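Uncharacterized protein (Streptococcus thermophilus, PDB 2QZI) is of unknown function but belongs to the DUF1827 family of small, probably cytosolic bacterial proteins, and binds sodium ions in the crystal. Local coordinates at residues M4-V17 against V29-F41. Numbering follows the deposited sequence.
Sequences MKLINTTWTHQELV and VETYSAGNTDVVF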
loop_
_atom_site.group_PDB
_atom_site.type_symbol
_atom_site.label_atom_id
_atom_site.label_comp_id
_atom_site.label_asym_id
_atom_site.label_seq_id
_atom_site.Cartn_x
_atom_site.Cartn_y
_atom_site.Cartn_z
HETATM N N MSE A 4 -5.921 -7.158 14.834
HETATM C CA MSE A 4 -4.725 -6.829 14.063
HETATM C C MSE A 4 -4.575 -5.331 13.739
HETATM O O MSE A 4 -5.441 -4.704 13.074
HETATM C CB MSE A 4 -4.684 -7.669 12.773
HETATM C CG MSE A 4 -3.580 -7.311 11.840
HETATM SE SE MSE A 4 -3.939 -5.606 10.978
HETATM C CE MSE A 4 -5.135 -6.209 9.458
ATOM N N LYS A 5 -3.462 -4.777 14.202
ATOM C CA LYS A 5 -3.140 -3.394 13.909
ATOM C C LYS A 5 -2.005 -3.293 12.855
ATOM O O LYS A 5 -1.137 -4.155 12.761
ATOM C CB LYS A 5 -2.815 -2.631 15.227
ATOM C CG LYS A 5 -3.466 -1.207 15.333
ATOM C CD LYS A 5 -3.520 -0.383 13.911
ATOM C CE LYS A 5 -4.953 -0.236 13.336
ATOM N NZ LYS A 5 -5.093 -0.578 11.877
ATOM N N LEU A 6 -2.055 -2.237 12.062
ATOM C CA LEU A 6 -1.000 -1.834 11.104
ATOM C C LEU A 6 0.124 -1.174 11.895
ATOM O O LEU A 6 -0.135 -0.236 12.664
ATOM C CB LEU A 6 -1.571 -0.830 10.146
ATOM C CG LEU A 6 -2.341 -1.308 8.872
ATOM C CD1 LEU A 6 -1.380 -1.844 7.854
ATOM C CD2 LEU A 6 -3.371 -2.363 9.225
ATOM N N ILE A 7 1.332 -1.726 11.772
ATOM C CA ILE A 7 2.548 -1.247 12.447
ATOM C C ILE A 7 3.440 -0.680 11.287
ATOM O O ILE A 7 3.709 -1.372 10.288
ATOM C CB ILE A 7 3.212 -2.382 13.269
ATOM C CG1 ILE A 7 2.201 -3.123 14.163
ATOM C CG2 ILE A 7 4.413 -1.886 14.155
ATOM C CD1 ILE A 7 2.246 -2.764 15.699
ATOM N N ASN A 8 3.805 0.610 11.375
ATOM C CA ASN A 8 4.809 1.211 10.496
ATOM C C ASN A 8 6.184 0.557 10.709
ATOM O O ASN A 8 6.749 0.706 11.748
ATOM C CB ASN A 8 4.954 2.745 10.713
ATOM C CG ASN A 8 5.635 3.425 9.495
ATOM O OD1 ASN A 8 6.685 2.978 9.046
ATOM N ND2 ASN A 8 4.983 4.431 8.903
ATOM N N THR A 9 6.725 -0.135 9.706
ATOM C CA THR A 9 8.027 -0.842 9.870
ATOM C C THR A 9 9.104 -0.186 8.931
ATOM O O THR A 9 10.187 -0.762 8.734
ATOM C CB THR A 9 7.878 -2.343 9.480
ATOM O OG1 THR A 9 7.292 -2.381 8.171
ATOM C CG2 THR A 9 6.981 -3.099 10.436
ATOM N N THR A 10 8.808 1.023 8.385
ATOM C CA THR A 10 9.719 1.765 7.497
ATOM C C THR A 10 11.173 1.849 8.015
ATOM O O THR A 10 12.103 1.553 7.267
ATOM C CB THR A 10 9.138 3.153 7.125
ATOM O OG1 THR A 10 7.788 2.983 6.616
ATOM C CG2 THR A 10 9.976 3.779 5.998
ATOM N N TRP A 11 11.356 2.171 9.301
ATOM C CA TRP A 11 12.665 2.272 9.872
ATOM C C TRP A 11 13.570 1.046 9.652
ATOM O O TRP A 11 14.803 1.186 9.704
ATOM C CB TRP A 11 12.553 2.532 11.396
ATOM C CG TRP A 11 12.066 1.295 12.112
ATOM C CD1 TRP A 11 10.769 0.820 12.183
ATOM C CD2 TRP A 11 12.874 0.374 12.859
ATOM N NE1 TRP A 11 10.739 -0.334 12.904
ATOM C CE2 TRP A 11 12.009 -0.635 13.343
ATOM C CE3 TRP A 11 14.238 0.279 13.105
ATOM C CZ2 TRP A 11 12.468 -1.730 14.065
ATOM C CZ3 TRP A 11 14.715 -0.807 13.874
ATOM C CH2 TRP A 11 13.821 -1.787 14.350
ATOM N N THR A 12 13.003 -0.155 9.480
ATOM C CA THR A 12 13.864 -1.319 9.277
ATOM C C THR A 12 13.648 -1.818 7.854
ATOM O O THR A 12 13.897 -2.971 7.623
ATOM C CB THR A 12 13.536 -2.593 10.175
ATOM O OG1 THR A 12 12.242 -2.686 10.776
ATOM C CG2 THR A 12 14.526 -3.497 10.661
ATOM N N HIS A 13 13.232 -0.972 6.910
ATOM C CA HIS A 13 13.150 -1.380 5.515
ATOM C C HIS A 13 13.814 -0.303 4.646
ATOM O O HIS A 13 13.254 0.112 3.630
ATOM C CB HIS A 13 11.676 -1.608 5.043
ATOM C CG HIS A 13 11.113 -2.927 5.477
ATOM N ND1 HIS A 13 10.753 -3.181 6.774
ATOM C CD2 HIS A 13 10.827 -4.058 4.779
ATOM C CE1 HIS A 13 10.372 -4.442 6.895
ATOM N NE2 HIS A 13 10.351 -4.973 5.684
ATOM N N GLN A 14 14.998 0.132 5.061
ATOM C CA GLN A 14 15.649 1.270 4.463
ATOM C C GLN A 14 16.286 0.978 3.111
ATOM O O GLN A 14 16.402 1.875 2.278
ATOM C CB GLN A 14 16.670 1.831 5.432
ATOM C CG GLN A 14 16.025 2.483 6.653
ATOM C CD GLN A 14 15.350 3.774 6.262
ATOM O OE1 GLN A 14 16.029 4.766 5.962
ATOM N NE2 GLN A 14 14.026 3.779 6.241
ATOM N N GLU A 15 16.699 -0.269 2.904
ATOM C CA GLU A 15 17.147 -0.721 1.581
ATOM C C GLU A 15 16.019 -0.639 0.561
ATOM O O GLU A 15 16.166 -0.077 -0.515
ATOM C CB GLU A 15 17.631 -2.180 1.649
ATOM C CG GLU A 15 19.157 -2.331 1.703
ATOM C CD GLU A 15 19.619 -3.753 2.167
ATOM O OE1 GLU A 15 18.922 -4.769 1.825
ATOM O OE2 GLU A 15 20.678 -3.818 2.885
ATOM N N LEU A 16 14.899 -1.255 0.901
ATOM C CA LEU A 16 13.780 -1.307 0.002
ATOM C C LEU A 16 13.241 0.115 -0.252
ATOM O O LEU A 16 12.948 0.467 -1.378
ATOM C CB LEU A 16 12.696 -2.238 0.547
ATOM C CG LEU A 16 11.369 -2.134 -0.202
ATOM C CD1 LEU A 16 11.552 -2.755 -1.657
ATOM C CD2 LEU A 16 10.339 -2.899 0.570
ATOM N N VAL A 17 13.125 0.910 0.816
ATOM C CA VAL A 17 12.624 2.283 0.714
ATOM C C VAL A 17 13.476 3.060 -0.290
ATOM O O VAL A 17 12.946 3.607 -1.263
ATOM C CB VAL A 17 12.642 2.972 2.130
ATOM C CG1 VAL A 17 12.624 4.511 2.016
ATOM C CG2 VAL A 17 11.466 2.407 2.953
ATOM N N VAL A 29 7.713 6.272 0.119
ATOM C CA VAL A 29 7.690 4.833 0.257
ATOM C C VAL A 29 7.681 4.471 1.729
ATOM O O VAL A 29 8.578 4.858 2.503
ATOM C CB VAL A 29 8.913 4.125 -0.375
ATOM C CG1 VAL A 29 8.755 2.562 -0.254
ATOM C CG2 VAL A 29 9.171 4.533 -1.866
ATOM N N GLU A 30 6.667 3.722 2.124
ATOM C CA GLU A 30 6.583 3.264 3.502
ATOM C C GLU A 30 6.216 1.800 3.545
ATOM O O GLU A 30 5.562 1.306 2.624
ATOM C CB GLU A 30 5.528 4.066 4.214
ATOM C CG GLU A 30 5.739 5.526 4.031
ATOM C CD GLU A 30 5.012 6.343 5.047
ATOM O OE1 GLU A 30 3.881 5.982 5.428
ATOM O OE2 GLU A 30 5.564 7.391 5.423
ATOM N N THR A 31 6.679 1.104 4.568
ATOM C CA THR A 31 6.296 -0.299 4.742
ATOM C C THR A 31 5.572 -0.527 6.067
ATOM O O THR A 31 5.799 0.167 7.011
ATOM C CB THR A 31 7.498 -1.250 4.700
ATOM O OG1 THR A 31 8.416 -0.828 5.649
ATOM C CG2 THR A 31 8.201 -1.265 3.331
ATOM N N TYR A 32 4.626 -1.478 6.081
ATOM C CA TYR A 32 3.856 -1.818 7.292
ATOM C C TYR A 32 3.625 -3.328 7.362
ATOM O O TYR A 32 3.473 -4.002 6.331
ATOM C CB TYR A 32 2.460 -1.192 7.254
ATOM C CG TYR A 32 2.434 0.308 7.283
ATOM C CD1 TYR A 32 1.999 0.983 8.410
ATOM C CD2 TYR A 32 2.830 1.074 6.139
ATOM C CE1 TYR A 32 1.971 2.356 8.439
ATOM C CE2 TYR A 32 2.834 2.472 6.188
ATOM C CZ TYR A 32 2.369 3.087 7.332
ATOM O OH TYR A 32 2.347 4.464 7.404
ATOM N N SER A 33 3.590 -3.827 8.596
ATOM C CA SER A 33 3.047 -5.111 8.963
ATOM C C SER A 33 1.562 -5.014 9.328
ATOM O O SER A 33 1.085 -4.013 9.861
ATOM C CB SER A 33 3.752 -5.596 10.240
ATOM O OG SER A 33 4.896 -6.318 9.826
ATOM N N ALA A 34 0.835 -6.077 9.031
ATOM C CA ALA A 34 -0.527 -6.278 9.453
ATOM C C ALA A 34 -0.500 -7.753 9.921
ATOM O O ALA A 34 -0.919 -8.644 9.222
ATOM C CB ALA A 34 -1.458 -6.014 8.247
ATOM N N GLY A 35 0.076 -8.003 11.094
ATOM C CA GLY A 35 0.336 -9.380 11.563
ATOM C C GLY A 35 1.454 -9.964 10.709
ATOM O O GLY A 35 2.529 -9.386 10.654
ATOM N N ASN A 36 1.211 -11.078 10.018
ATOM C CA ASN A 36 2.225 -11.633 9.100
ATOM C C ASN A 36 2.069 -11.225 7.615
ATOM O O ASN A 36 2.861 -11.614 6.760
ATOM C CB ASN A 36 2.429 -13.147 9.274
ATOM C CG ASN A 36 1.113 -13.949 9.295
ATOM O OD1 ASN A 36 0.143 -13.638 8.613
ATOM N ND2 ASN A 36 1.111 -15.013 10.079
ATOM N N THR A 37 1.059 -10.405 7.358
ATOM C CA THR A 37 0.869 -9.719 6.104
ATOM C C THR A 37 1.756 -8.475 5.991
ATOM O O THR A 37 1.895 -7.666 6.958
ATOM C CB THR A 37 -0.646 -9.378 5.921
ATOM O OG1 THR A 37 -1.391 -10.591 5.781
ATOM C CG2 THR A 37 -0.897 -8.579 4.681
ATOM N N ASP A 38 2.361 -8.306 4.806
ATOM C CA ASP A 38 3.245 -7.163 4.575
ATOM C C ASP A 38 2.632 -6.174 3.600
ATOM O O ASP A 38 2.047 -6.565 2.623
ATOM C CB ASP A 38 4.560 -7.568 3.932
ATOM C CG ASP A 38 5.242 -8.660 4.628
ATOM O OD1 ASP A 38 5.584 -8.485 5.814
ATOM O OD2 ASP A 38 5.398 -9.733 3.959
ATOM N N VAL A 39 2.844 -4.888 3.867
ATOM C CA VAL A 39 2.245 -3.830 3.091
ATOM C C VAL A 39 3.386 -2.900 2.734
ATOM O O VAL A 39 4.290 -2.658 3.554
ATOM C CB VAL A 39 1.100 -3.099 3.879
ATOM C CG1 VAL A 39 0.402 -2.071 3.041
ATOM C CG2 VAL A 39 0.049 -4.109 4.379
ATOM N N VAL A 40 3.365 -2.519 1.474
ATOM C CA VAL A 40 4.208 -1.444 0.905
ATOM C C VAL A 40 3.282 -0.357 0.414
ATOM O O VAL A 40 2.350 -0.637 -0.269
ATOM C CB VAL A 40 5.170 -1.935 -0.225
ATOM C CG1 VAL A 40 6.061 -0.769 -0.671
ATOM C CG2 VAL A 40 6.100 -3.038 0.379
ATOM N N PHE A 41 3.507 0.872 0.869
ATOM C CA PHE A 41 2.675 2.022 0.475
ATOM C C PHE A 41 3.559 3.076 -0.187
ATOM O O PHE A 41 4.549 3.489 0.405
ATOM C CB PHE A 41 2.102 2.626 1.753
ATOM C CG PHE A 41 1.317 3.900 1.554
ATOM C CD1 PHE A 41 0.218 3.940 0.677
ATOM C CD2 PHE A 41 1.662 5.063 2.242
ATOM C CE1 PHE A 41 -0.502 5.115 0.514
ATOM C CE2 PHE A 41 0.956 6.280 2.048
ATOM C CZ PHE A 41 -0.124 6.293 1.174
HETATM O O HOH W 1 0.729 -5.702 12.614
HETATM O O HOH W 2 7.241 6.364 7.822
#
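Ile7 and Ser33 form the hydrogen-bonded pair that ties the short edge strand 6-8 to strand 29-34 in an antiparallel sheet, the two axes 4.6 Å apart at closest approach. Ile7 N reaches Ser33 O and Ser33 N returns to Ile7 O, both at 3.0 Å. The neighbouring strand 37-41 completes a beta hairpin with 29-34 through a type II' turn from Ala34 to Thr37. Beyond Asn8, segment 4-17 leaves the sheet, yet contact goes on through one more backbone bond, Thr9 N to Thr31 O, and then a side chain: Thr31 N donates to the hydroxyl Thr10 OG1, at 3.0 Å. That hydroxyl in turn donates to Asn8 OD1, which also accepts Thr10 N in an Asx turn. With CG anti to the backbone N (chi1 -161°), the Asn8 amide lies over one face of the Tyr32 ring, planes 48° apart; the phenol OH is held by Glu30 OE1 and Lys75. On the same face of the sheet, Leu6 CD1 packs against Tyr32 CB, and helix 61-74 covers this side through Phe70 and Phe71. Nearer the helix start, where His13 is N-cap, Thr31 sits over one face of the imidazole, and its OG1 shares a hydrogen bond of 3.2 Å with Thr9 OG1.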